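Local coordinates for protein tyrosine--tRNA ligase, mitochondrial (Coccidioides posadasii, PDB 5IJX) that probably catalyses the ATP-dependent attachment of tyrosine to mitochondrial tRNA(Tyr), the chain here being the class I catalytic region without the C-terminal part, at residues D58-R63 and V233-G238; L79-M84 and Q316-V321; E183-S188 and M250-G255; R328-F333 and P339-L344. All coordinates share one frame; numbering follows the deposited sequence.

Overall arrangement
The contacts spread over a class I catalytic region built round a Rossmann-type sheet. Interaction 1 packs helix 54-63 onto strand 233-239, a central strand of that sheet, and helix 243-259 of interaction 3 follows directly, centres about 20 Å apart. Interaction 2 ties the loop after strand 67-72 to helix 311-319; interaction 4 pairs the next two helices, 326-333 and 338-350. Those two touch, centres about 16 Å apart, through Val-321 on Tyr-329 and Phe-318 on Phe-333. Along the chain, 1 alternates with 2 and 3, 3 nests inside 2, and 4 comes last. Interactions 3 and 4, centres about 42 Å apart, lie on opposite sides of the chain's centre: the subunit interface borders one, helix 356-370 the other.

Interaction 1: D58-R63 and V233-G238; sequences DKLITR and VQVQVG
The amide nitrogen of Gln-234, NE2, is held by the backbone oxygen of Asn-277 and more weakly by that of Leu-275, while across the contact it rests against the methyls of Leu-60. CD1 of Leu-60 comes to 3.4 Å from Gln-234 NE2, and CD2 of the same leucine to 3.6 Å from that nitrogen, so the fork of the leucine straddles the end of the amide. The other end is fixed too, since Lys-64 NZ bonds to Gln-234 OE1; with both polar atoms engaged, the rotation of the amide is largely set. Leu-60 carries CG anti to its own N (chi1 173°), which sends the branch out from the helix toward the strand, and the glutamine, extended beyond CG, meets it at a slant. This is helix 54-63 lying against a central strand of the Rossmann-type sheet of class I synthetases. The strand runs between 67-72 and 279-283, and its Gln-236 touches the bound tyrosine. Gln-234 has a psi of only -10°, far from extended, and both it and Val-235 point their CB atoms at the helix. CD2 of Leu-60 lies 4.4 Å from CG2 of Val-235, a loose apolar touch beside Phe-68, on which Val-235 and Ile-61 both pack. Behind the contact face, Asp-58 O takes two bonds from Thr-62, OG1 at 2.8 Å and N at 2.9 Å, arriving from opposite faces of the carbonyl plane.

Interaction 2: L79-M84 and Q316-V321; sequences LHIGHM and QYFVRV
The HIGH signature of class I synthetases, here His-80 to His-83, presents its isoleucine to the aromatic residues near the end of helix 311-319. It sits in the loop between strand 67-72 and helix 84-95, where this family builds part of its ATP site, and only Ile-81 of the four carries the contact. The isoleucine divides its work between two branches. CD1 reaches Tyr-317, coming to 3.4 Å from CE2 and 3.8 Å from CZ, obliquely to the ring. The methyl CG2 goes to Phe-318 instead, meeting that ring at its edge, near its plane. This division follows from the first torsion: chi1 of 65° sets CG1 between the backbone N and the carbonyl carbon, and leaves CG2 beside the N. Within the signature, His-83 N bonds to His-80 O, and a weak bond runs from Gly-82 N to His-80 ND1, 3.2 Å long with an N-H...acceptor angle of only 128°. His-83 CD2 lies over one face of the His-80 ring, toward its rim. Val-302, on a nearby loop, packs against both Ile-81 and Tyr-317, while Phe-365 of helix 356-370 meets the Phe-318 ring. The two aromatics are fitted to each other as well: CD2 of Tyr-317 stands 3.9 Å above the centre of the Phe-318 ring, and CG2 of Ile-81 lies 3.9 Å from its CZ.

Interaction 3: E183-S188 and M250-G255; sequences EVLGTS and MDAIKG
With chi1 at 180°, Leu-185 swings CG opposite its backbone N and carries CD1 across to Ala-252, while Ser-188, at -58°, sets OG beside its own N, above the carbonyl end of Gly-255. The leucine contact is plain apolar packing: CD1 of Leu-185 is 3.8 Å from CB of Ala-252. The direction of the leucine's CB bond does not by itself predict the meeting; the turn of CD1 toward Ala-252 closes the distance. At the second point, OG of Ser-188 comes to 3.7 Å from O of Gly-255, too long to count as a hydrogen bond, so the hydroxyl simply lies over the carbonyl group. Gly-255 offers no side chain there, and CA of Ser-188 comes to 5.9 Å from CA of Gly-255, closer than the 7.1 Å between CA of Leu-185 and CA of Ala-252. Alanine and glycine, three residues apart on helix 243-259, thus form a smooth surface. Ile-219 and Trp-223 of helix 217-229 also cover Leu-185. On the far side, Thr-187 turns OG1 back to O of Glu-183, a 2.7 Å bond spanning four residues, and it packs on Ala-213 of the second subunit. Gly-186 adds backbone bonds to that subunit. Helix 178-186 probably belongs to the connective insertion between the Rossmann halves, which in tyrosyl-tRNA synthetases contributes to the dimer interface; here it packs on helix 243-259 of the second half.

Interaction 4: R328-F333 and P339-L344; sequences RYLKMF and PAIKEL
Ile-341, one turn into helix 338-350, is the residue that reaches across to Leu-330 and Lys-331. Its CG1 lies beside the backbone N and its chain is extended from there (chi1 -61°, chi2 175°), so CD1 leads and does the touching. That methyl sits 4.1 Å from CB of Leu-330 and 4.0 Å from CG of Lys-331, touching the helix surface where the two residues adjoin; N of Lys-331 is equally near the methyl, at 4.0 Å. Val-336, in the short link between the two helices, also touches Ile-341. Further along, Glu-343 N bonds to Pro-339 O at 2.9 Å, keeping the turn that carries the isoleucine regular. Leu-344 then points its CB back toward 328-333, although its branches are not modelled. On the facing helix, Leu-330 goes on to pack against Ala-357 and Leu-361 of helix 356-370. Lys-331 lends only its aliphatic stem: its chain bends at chi3, and NZ ends 7.3 Å from CD1 of Ile-341. Dispersion between one methyl and a helix surface therefore carries the contact, with the lysine's charge held well apart from it.

Interaction 1: D58-R63 and V233-G238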
loop_
_atom_site.group_PDB
_atom_site.type_symbol
_atom_site.label_atom_id
_atom_site.label_comp_id
_atom_site.label_asym_id
_atom_site.label_seq_id
_atom_site.Cartn_x
_atom_site.Cartn_y
_atom_site.Cartn_z
ATOM N N ASP A 58 5.530 -6.045 32.602
ATOM C CA ASP A 58 5.272 -5.643 33.980
ATOM C C ASP A 58 6.155 -4.460 34.365
ATOM O O ASP A 58 5.686 -3.473 34.945
ATOM C CB ASP A 58 5.515 -6.829 34.917
ATOM C CG ASP A 58 4.774 -6.698 36.231
ATOM O OD1 ASP A 58 3.886 -5.825 36.335
ATOM O OD2 ASP A 58 5.069 -7.481 37.158
ATOM N N LYS A 59 7.443 -4.545 34.024
ATOM C CA LYS A 59 8.373 -3.453 34.288
ATOM C C LYS A 59 7.921 -2.170 33.602
ATOM O O LYS A 59 7.899 -1.097 34.216
ATOM C CB LYS A 59 9.771 -3.855 33.817
ATOM C CG LYS A 59 10.876 -2.877 34.179
ATOM C CD LYS A 59 12.241 -3.441 33.796
ATOM C CE LYS A 59 12.724 -2.891 32.470
ATOM N NZ LYS A 59 13.833 -3.703 31.890
ATOM N N LEU A 60 7.564 -2.262 32.319
ATOM C CA LEU A 60 7.120 -1.088 31.576
ATOM C C LEU A 60 5.948 -0.412 32.276
ATOM O O LEU A 60 5.998 0.782 32.592
ATOM C CB LEU A 60 6.730 -1.491 30.153
ATOM C CG LEU A 60 6.086 -0.394 29.299
ATOM C CD1 LEU A 60 7.101 0.681 28.943
ATOM C CD2 LEU A 60 5.468 -0.987 28.048
ATOM N N ILE A 61 4.875 -1.167 32.518
ATOM C CA ILE A 61 3.672 -0.583 33.100
ATOM C C ILE A 61 3.978 0.002 34.472
ATOM O O ILE A 61 3.485 1.079 34.829
ATOM C CB ILE A 61 2.551 -1.637 33.167
ATOM C CG1 ILE A 61 2.258 -2.184 31.765
ATOM C CG2 ILE A 61 1.294 -1.039 33.782
ATOM C CD1 ILE A 61 1.228 -3.298 31.728
ATOM N N THR A 62 4.797 -0.694 35.261
ATOM C CA THR A 62 5.113 -0.205 36.599
ATOM C C THR A 62 5.896 1.104 36.540
ATOM O O THR A 62 5.655 2.016 37.341
ATOM C CB THR A 62 5.898 -1.269 37.367
ATOM O OG1 THR A 62 5.102 -2.454 37.489
ATOM C CG2 THR A 62 6.270 -0.774 38.754
ATOM N N ARG A 63 6.831 1.218 35.598
ATOM C CA ARG A 63 7.719 2.370 35.523
ATOM C C ARG A 63 7.180 3.512 34.667
ATOM O O ARG A 63 7.744 4.610 34.708
ATOM C CB ARG A 63 9.081 1.957 34.955
ATOM C CG ARG A 63 10.012 1.254 35.927
ATOM C CD ARG A 63 11.452 1.650 35.635
ATOM N NE ARG A 63 12.423 0.700 36.171
ATOM C CZ ARG A 63 13.643 0.516 35.672
ATOM N NH1 ARG A 63 14.048 1.206 34.611
ATOM N NH2 ARG A 63 14.460 -0.368 36.226
ATOM N N VAL A 233 1.002 5.133 22.953
ATOM C CA VAL A 233 0.330 3.853 23.156
ATOM C C VAL A 233 1.322 2.740 22.844
ATOM O O VAL A 233 1.760 2.594 21.698
ATOM C CB VAL A 233 -0.928 3.734 22.281
ATOM C CG1 VAL A 233 -1.556 2.352 22.429
ATOM C CG2 VAL A 233 -1.933 4.824 22.645
ATOM N N GLN A 234 1.663 1.938 23.855
ATOM C CA GLN A 234 2.708 0.933 23.716
ATOM C C GLN A 234 2.234 -0.505 23.863
ATOM O O GLN A 234 3.014 -1.420 23.573
ATOM C CB GLN A 234 3.824 1.183 24.743
ATOM C CG GLN A 234 4.738 2.345 24.384
ATOM C CD GLN A 234 5.853 2.546 25.393
ATOM O OE1 GLN A 234 6.024 3.637 25.938
ATOM N NE2 GLN A 234 6.624 1.493 25.641
ATOM N N VAL A 235 0.999 -0.741 24.295
ATOM C CA VAL A 235 0.477 -2.088 24.493
ATOM C C VAL A 235 -0.766 -2.254 23.633
ATOM O O VAL A 235 -1.680 -1.423 23.695
ATOM C CB VAL A 235 0.146 -2.357 25.972
ATOM C CG1 VAL A 235 -0.236 -3.817 26.170
ATOM C CG2 VAL A 235 1.320 -1.980 26.862
ATOM N N GLN A 236 -0.805 -3.319 22.837
ATOM C CA GLN A 236 -2.012 -3.673 22.097
ATOM C C GLN A 236 -2.672 -4.873 22.760
ATOM O O GLN A 236 -2.009 -5.876 23.045
ATOM C CB GLN A 236 -1.718 -3.985 20.627
ATOM C CG GLN A 236 -2.998 -4.156 19.794
ATOM C CD GLN A 236 -2.765 -4.493 18.325
ATOM O OE1 GLN A 236 -3.702 -4.856 17.615
ATOM N NE2 GLN A 236 -1.526 -4.367 17.861
ATOM N N VAL A 237 -3.975 -4.764 23.001
ATOM C CA VAL A 237 -4.755 -5.808 23.651
ATOM C C VAL A 237 -5.722 -6.389 22.633
ATOM O O VAL A 237 -6.314 -5.652 21.835
ATOM C CB VAL A 237 -5.516 -5.263 24.874
ATOM C CG1 VAL A 237 -6.219 -6.398 25.606
ATOM C CG2 VAL A 237 -4.570 -4.512 25.803
ATOM N N GLY A 238 -5.891 -7.708 22.667
ATOM C CA GLY A 238 -6.838 -8.340 21.771
ATOM C C GLY A 238 -7.256 -9.700 22.285
ATOM O O GLY A 238 -6.778 -10.180 23.315
#

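Interaction 2: L79-M84 and Q316-V321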
loop_
_atom_site.group_PDB
_atom_site.type_symbol
_atom_site.label_atom_id
_atom_site.label_comp_id
_atom_site.label_asym_id
_atom_site.label_seq_id
_atom_site.Cartn_x
_atom_site.Cartn_y
_atom_site.Cartn_z
ATOM N N LEU A 79 -21.950 -4.844 19.076
ATOM C CA LEU A 79 -21.011 -5.628 19.857
ATOM C C LEU A 79 -21.742 -6.761 20.572
ATOM O O LEU A 79 -22.957 -6.720 20.786
ATOM C CB LEU A 79 -20.295 -4.750 20.885
ATOM C CG LEU A 79 -19.455 -3.588 20.353
ATOM C CD1 LEU A 79 -19.009 -2.701 21.506
ATOM C CD2 LEU A 79 -18.254 -4.102 19.575
ATOM N N HIS A 80 -20.978 -7.786 20.934
ATOM C CA HIS A 80 -21.456 -8.886 21.753
ATOM C C HIS A 80 -20.491 -9.060 22.914
ATOM O O HIS A 80 -19.417 -8.451 22.951
ATOM C CB HIS A 80 -21.580 -10.182 20.941
ATOM C CG HIS A 80 -20.391 -10.469 20.079
ATOM N ND1 HIS A 80 -19.372 -11.312 20.469
ATOM C CD2 HIS A 80 -20.057 -10.019 18.847
ATOM C CE1 HIS A 80 -18.464 -11.371 19.512
ATOM N NE2 HIS A 80 -18.855 -10.595 18.517
ATOM N N ILE A 81 -20.878 -9.897 23.878
ATOM C CA ILE A 81 -20.044 -10.070 25.058
ATOM C C ILE A 81 -18.653 -10.566 24.683
ATOM O O ILE A 81 -17.695 -10.330 25.426
ATOM C CB ILE A 81 -20.741 -11.012 26.068
ATOM C CG1 ILE A 81 -20.880 -12.428 25.504
ATOM C CG2 ILE A 81 -22.109 -10.445 26.439
ATOM C CD1 ILE A 81 -21.507 -13.421 26.480
ATOM N N GLY A 82 -18.510 -11.212 23.523
ATOM C CA GLY A 82 -17.208 -11.720 23.120
ATOM C C GLY A 82 -16.139 -10.644 23.076
ATOM O O GLY A 82 -14.991 -10.880 23.463
ATOM N N HIS A 83 -16.494 -9.451 22.598
ATOM C CA HIS A 83 -15.531 -8.361 22.502
ATOM C C HIS A 83 -15.115 -7.800 23.856
ATOM O O HIS A 83 -14.190 -6.982 23.904
ATOM C CB HIS A 83 -16.104 -7.207 21.674
ATOM C CG HIS A 83 -16.485 -7.583 20.275
ATOM N ND1 HIS A 83 -15.554 -7.848 19.295
ATOM C CD2 HIS A 83 -17.696 -7.707 19.686
ATOM C CE1 HIS A 83 -16.176 -8.134 18.165
ATOM N NE2 HIS A 83 -17.477 -8.055 18.376
HETATM N N MSE A 84 -15.760 -8.203 24.945
HETATM C CA MSE A 84 -15.679 -7.427 26.178
HETATM C C MSE A 84 -14.377 -7.585 26.954
HETATM O O MSE A 84 -13.951 -6.648 27.626
HETATM C CB MSE A 84 -16.861 -7.778 27.089
HETATM C CG MSE A 84 -18.159 -7.099 26.675
HETATM SE SE MSE A 84 -18.003 -5.156 26.592
HETATM C CE MSE A 84 -17.107 -4.862 28.298
ATOM N N GLN A 316 -30.679 -12.699 31.761
ATOM C CA GLN A 316 -31.026 -14.116 31.710
ATOM C C GLN A 316 -29.834 -14.962 31.284
ATOM O O GLN A 316 -29.618 -16.056 31.817
ATOM C CB GLN A 316 -32.201 -14.330 30.756
ATOM C CG GLN A 316 -32.717 -15.760 30.693
ATOM C CD GLN A 316 -33.975 -15.865 29.856
ATOM O OE1 GLN A 316 -34.492 -14.859 29.369
ATOM N NE2 GLN A 316 -34.475 -17.083 29.684
ATOM N N TYR A 317 -29.048 -14.474 30.323
ATOM C CA TYR A 317 -27.866 -15.215 29.906
ATOM C C TYR A 317 -26.901 -15.381 31.066
ATOM O O TYR A 317 -26.419 -16.488 31.334
ATOM C CB TYR A 317 -27.166 -14.517 28.739
ATOM C CG TYR A 317 -25.876 -15.201 28.327
ATOM C CD1 TYR A 317 -25.889 -16.283 27.454
ATOM C CD2 TYR A 317 -24.649 -14.773 28.818
ATOM C CE1 TYR A 317 -24.716 -16.914 27.079
ATOM C CE2 TYR A 317 -23.471 -15.399 28.447
ATOM C CZ TYR A 317 -23.511 -16.469 27.578
ATOM O OH TYR A 317 -22.344 -17.098 27.204
ATOM N N PHE A 318 -26.602 -14.290 31.775
ATOM C CA PHE A 318 -25.587 -14.404 32.818
ATOM C C PHE A 318 -26.097 -15.131 34.061
ATOM O O PHE A 318 -25.282 -15.624 34.849
ATOM C CB PHE A 318 -25.043 -13.025 33.186
ATOM C CG PHE A 318 -24.104 -12.461 32.160
ATOM C CD1 PHE A 318 -24.579 -11.654 31.143
ATOM C CD2 PHE A 318 -22.750 -12.755 32.201
ATOM C CE1 PHE A 318 -23.720 -11.139 30.189
ATOM C CE2 PHE A 318 -21.885 -12.242 31.247
ATOM C CZ PHE A 318 -22.374 -11.433 30.240
ATOM N N VAL A 319 -27.415 -15.224 34.254
ATOM C CA VAL A 319 -27.941 -15.984 35.386
ATOM C C VAL A 319 -27.611 -17.463 35.231
ATOM O O VAL A 319 -27.259 -18.140 36.204
ATOM C CB VAL A 319 -29.459 -15.756 35.524
ATOM C CG1 VAL A 319 -30.076 -16.770 36.481
ATOM C CG2 VAL A 319 -29.741 -14.347 36.015
ATOM N N ARG A 320 -27.724 -17.990 34.009
ATOM C CA ARG A 320 -27.608 -19.421 33.752
ATOM C C ARG A 320 -26.169 -19.875 33.539
ATOM O O ARG A 320 -25.938 -20.883 32.858
ATOM C CB ARG A 320 -28.462 -19.801 32.542
ATOM N N VAL A 321 -25.195 -19.169 34.105
ATOM C CA VAL A 321 -23.795 -19.554 33.965
ATOM C C VAL A 321 -23.497 -20.719 34.897
ATOM O O VAL A 321 -24.009 -20.786 36.021
ATOM C CB VAL A 321 -22.874 -18.356 34.252
ATOM C CG1 VAL A 321 -21.420 -18.799 34.334
ATOM C CG2 VAL A 321 -23.043 -17.299 33.172
#

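Interaction 3: E183-S188 and M250-G255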
loop_
_atom_site.group_PDB
_atom_site.type_symbol
_atom_site.label_atom_id
_atom_site.label_comp_id
_atom_site.label_asym_id
_atom_site.label_seq_id
_atom_site.Cartn_x
_atom_site.Cartn_y
_atom_site.Cartn_z
ATOM N N GLU A 183 7.884 2.926 2.213
ATOM C CA GLU A 183 9.239 3.344 2.559
ATOM C C GLU A 183 9.560 3.024 4.014
ATOM O O GLU A 183 10.559 2.359 4.310
ATOM C CB GLU A 183 9.409 4.840 2.289
ATOM C CG GLU A 183 9.352 5.222 0.816
ATOM C CD GLU A 183 9.371 6.723 0.601
ATOM O OE1 GLU A 183 8.930 7.462 1.508
ATOM O OE2 GLU A 183 9.831 7.166 -0.474
ATOM N N VAL A 184 8.713 3.484 4.935
ATOM C CA VAL A 184 8.995 3.346 6.361
ATOM C C VAL A 184 8.883 1.888 6.798
ATOM O O VAL A 184 9.753 1.370 7.508
ATOM C CB VAL A 184 8.053 4.253 7.173
ATOM C CG1 VAL A 184 8.207 3.998 8.663
ATOM C CG2 VAL A 184 8.322 5.719 6.847
ATOM N N LEU A 185 7.806 1.212 6.400
ATOM C CA LEU A 185 7.517 -0.142 6.866
ATOM C C LEU A 185 7.717 -1.214 5.807
ATOM O O LEU A 185 8.247 -2.283 6.115
ATOM C CB LEU A 185 6.076 -0.221 7.386
ATOM C CG LEU A 185 5.624 -1.587 7.909
ATOM C CD1 LEU A 185 6.521 -2.070 9.038
ATOM C CD2 LEU A 185 4.185 -1.512 8.374
ATOM N N GLY A 186 7.299 -0.959 4.566
ATOM C CA GLY A 186 7.411 -1.978 3.533
ATOM C C GLY A 186 8.830 -2.484 3.350
ATOM O O GLY A 186 9.049 -3.675 3.116
ATOM N N THR A 187 9.814 -1.587 3.451
ATOM C CA THR A 187 11.204 -1.980 3.251
ATOM C C THR A 187 11.737 -2.838 4.392
ATOM O O THR A 187 12.736 -3.541 4.204
ATOM C CB THR A 187 12.083 -0.740 3.085
ATOM O OG1 THR A 187 11.957 0.099 4.238
ATOM C CG2 THR A 187 11.670 0.040 1.853
ATOM N N SER A 188 11.100 -2.796 5.564
ATOM C CA SER A 188 11.523 -3.604 6.703
ATOM C C SER A 188 10.892 -4.990 6.693
ATOM O O SER A 188 11.559 -5.979 7.018
ATOM C CB SER A 188 11.170 -2.898 8.015
ATOM O OG SER A 188 11.781 -1.624 8.091
HETATM N N MSE A 250 4.201 -5.747 16.718
HETATM C CA MSE A 250 5.391 -5.450 17.498
HETATM C C MSE A 250 6.618 -5.546 16.614
HETATM O O MSE A 250 7.355 -4.573 16.447
HETATM C CB MSE A 250 5.511 -6.407 18.679
HETATM C CG MSE A 250 4.367 -6.296 19.661
HETATM SE SE MSE A 250 4.385 -7.736 20.956
HETATM C CE MSE A 250 6.307 -7.803 21.300
ATOM N N ASP A 251 6.825 -6.729 16.029
ATOM C CA ASP A 251 7.962 -6.916 15.139
ATOM C C ASP A 251 8.016 -5.836 14.070
ATOM O O ASP A 251 9.107 -5.424 13.656
ATOM C CB ASP A 251 7.905 -8.297 14.491
ATOM C CG ASP A 251 8.105 -9.416 15.495
ATOM O OD1 ASP A 251 8.604 -9.134 16.607
ATOM O OD2 ASP A 251 7.773 -10.579 15.173
ATOM N N ALA A 252 6.858 -5.354 13.619
ATOM C CA ALA A 252 6.851 -4.279 12.635
ATOM C C ALA A 252 7.454 -3.013 13.231
ATOM O O ALA A 252 8.426 -2.460 12.701
ATOM C CB ALA A 252 5.426 -4.028 12.136
ATOM N N ILE A 253 6.906 -2.561 14.361
ATOM C CA ILE A 253 7.394 -1.336 14.989
ATOM C C ILE A 253 8.882 -1.452 15.284
ATOM O O ILE A 253 9.672 -0.563 14.946
ATOM C CB ILE A 253 6.589 -1.029 16.265
ATOM C CG1 ILE A 253 5.131 -0.728 15.904
ATOM C CG2 ILE A 253 7.222 0.139 17.028
ATOM C CD1 ILE A 253 4.221 -0.552 17.096
ATOM N N LYS A 254 9.284 -2.545 15.933
ATOM C CA LYS A 254 10.701 -2.768 16.185
ATOM C C LYS A 254 11.497 -2.634 14.895
ATOM O O LYS A 254 12.507 -1.922 14.845
ATOM C CB LYS A 254 10.908 -4.142 16.825
ATOM C CG LYS A 254 10.330 -4.237 18.237
ATOM C CD LYS A 254 10.454 -5.631 18.829
ATOM C CE LYS A 254 9.991 -5.656 20.281
ATOM N NZ LYS A 254 9.752 -7.041 20.786
ATOM N N GLY A 255 11.025 -3.276 13.822
ATOM C CA GLY A 255 11.727 -3.177 12.553
ATOM C C GLY A 255 11.929 -1.738 12.123
ATOM O O GLY A 255 12.988 -1.375 11.605
#

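Interaction 4: R328-F333 and P339-L344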
loop_
_atom_site.group_PDB
_atom_site.type_symbol
_atom_site.label_atom_id
_atom_site.label_comp_id
_atom_site.label_asym_id
_atom_site.label_seq_id
_atom_site.Cartn_x
_atom_site.Cartn_y
_atom_site.Cartn_z
ATOM N N ARG A 328 -14.246 -17.500 37.717
ATOM C CA ARG A 328 -13.507 -16.831 36.652
ATOM C C ARG A 328 -14.368 -15.780 35.969
ATOM O O ARG A 328 -13.908 -14.663 35.702
ATOM C CB ARG A 328 -13.010 -17.857 35.633
ATOM N N TYR A 329 -15.628 -16.115 35.686
ATOM C CA TYR A 329 -16.513 -15.160 35.032
ATOM C C TYR A 329 -16.674 -13.897 35.868
ATOM O O TYR A 329 -16.640 -12.782 35.334
ATOM C CB TYR A 329 -17.867 -15.815 34.757
ATOM C CG TYR A 329 -17.928 -16.522 33.418
ATOM C CD1 TYR A 329 -18.874 -16.166 32.468
ATOM C CD2 TYR A 329 -17.028 -17.533 33.099
ATOM C CE1 TYR A 329 -18.932 -16.803 31.242
ATOM C CE2 TYR A 329 -17.079 -18.176 31.873
ATOM C CZ TYR A 329 -18.033 -17.806 30.949
ATOM O OH TYR A 329 -18.090 -18.440 29.728
ATOM N N LEU A 330 -16.828 -14.047 37.186
ATOM C CA LEU A 330 -16.930 -12.878 38.054
ATOM C C LEU A 330 -15.648 -12.058 38.023
ATOM O O LEU A 330 -15.692 -10.824 37.967
ATOM C CB LEU A 330 -17.249 -13.309 39.484
ATOM C CG LEU A 330 -18.727 -13.474 39.844
ATOM C CD1 LEU A 330 -18.869 -14.152 41.197
ATOM C CD2 LEU A 330 -19.442 -12.129 39.851
ATOM N N LYS A 331 -14.493 -12.726 38.062
ATOM C CA LYS A 331 -13.231 -11.996 38.042
ATOM C C LYS A 331 -13.042 -11.239 36.735
ATOM O O LYS A 331 -12.448 -10.154 36.728
ATOM C CB LYS A 331 -12.061 -12.956 38.265
ATOM C CG LYS A 331 -12.075 -13.675 39.607
ATOM C CD LYS A 331 -10.699 -14.245 39.933
ATOM C CE LYS A 331 -10.737 -15.748 40.164
ATOM N NZ LYS A 331 -9.367 -16.331 40.260
HETATM N N MSE A 332 -13.538 -11.781 35.628
HETATM C CA MSE A 332 -13.262 -11.205 34.318
HETATM C C MSE A 332 -14.281 -10.144 33.892
HETATM O O MSE A 332 -13.922 -9.178 33.221
HETATM C CB MSE A 332 -13.206 -12.316 33.263
HETATM C CG MSE A 332 -12.100 -13.338 33.498
HETATM SE SE MSE A 332 -12.207 -14.892 32.304
HETATM C CE MSE A 332 -11.600 -14.053 30.665
ATOM N N PHE A 333 -15.544 -10.309 34.284
ATOM C CA PHE A 333 -16.622 -9.482 33.756
ATOM C C PHE A 333 -17.130 -8.430 34.738
ATOM O O PHE A 333 -18.156 -7.802 34.467
ATOM C CB PHE A 333 -17.790 -10.368 33.312
ATOM C CG PHE A 333 -17.504 -11.187 32.085
ATOM C CD1 PHE A 333 -17.952 -10.776 30.841
ATOM C CD2 PHE A 333 -16.796 -12.373 32.177
ATOM C CE1 PHE A 333 -17.695 -11.529 29.712
ATOM C CE2 PHE A 333 -16.536 -13.130 31.050
ATOM C CZ PHE A 333 -16.987 -12.708 29.818
ATOM N N PRO A 339 -11.387 -10.012 47.064
ATOM C CA PRO A 339 -11.839 -10.589 48.342
ATOM C C PRO A 339 -13.349 -10.690 48.439
ATOM O O PRO A 339 -13.869 -11.707 48.913
ATOM C CB PRO A 339 -11.252 -9.629 49.385
ATOM C CG PRO A 339 -11.094 -8.347 48.662
ATOM C CD PRO A 339 -10.703 -8.722 47.268
ATOM N N ALA A 340 -14.071 -9.657 47.994
ATOM C CA ALA A 340 -15.528 -9.728 47.968
ATOM C C ALA A 340 -16.011 -10.932 47.172
ATOM O O ALA A 340 -17.056 -11.510 47.494
ATOM C CB ALA A 340 -16.103 -8.434 47.389
ATOM N N ILE A 341 -15.270 -11.325 46.132
ATOM C CA ILE A 341 -15.587 -12.563 45.429
ATOM C C ILE A 341 -15.270 -13.767 46.307
ATOM O O ILE A 341 -16.055 -14.717 46.381
ATOM C CB ILE A 341 -14.837 -12.636 44.086
ATOM C CG1 ILE A 341 -15.241 -11.472 43.178
ATOM C CG2 ILE A 341 -15.122 -13.966 43.395
ATOM C CD1 ILE A 341 -14.451 -11.407 41.878
ATOM N N LYS A 342 -14.113 -13.758 46.974
ATOM C CA LYS A 342 -13.747 -14.880 47.832
ATOM C C LYS A 342 -14.835 -15.166 48.860
ATOM O O LYS A 342 -15.194 -16.327 49.090
ATOM C CB LYS A 342 -12.413 -14.597 48.525
ATOM N N GLU A 343 -15.378 -14.118 49.486
ATOM C CA GLU A 343 -16.442 -14.317 50.463
ATOM C C GLU A 343 -17.761 -14.659 49.780
ATOM O O GLU A 343 -18.473 -15.571 50.219
ATOM C CB GLU A 343 -16.593 -13.068 51.332
ATOM N N LEU A 344 -18.104 -13.941 48.708
ATOM C CA LEU A 344 -19.350 -14.208 47.998
ATOM C C LEU A 344 -19.431 -15.640 47.487
ATOM O O LEU A 344 -20.538 -16.150 47.288
ATOM C CB LEU A 344 -19.504 -13.237 46.829
#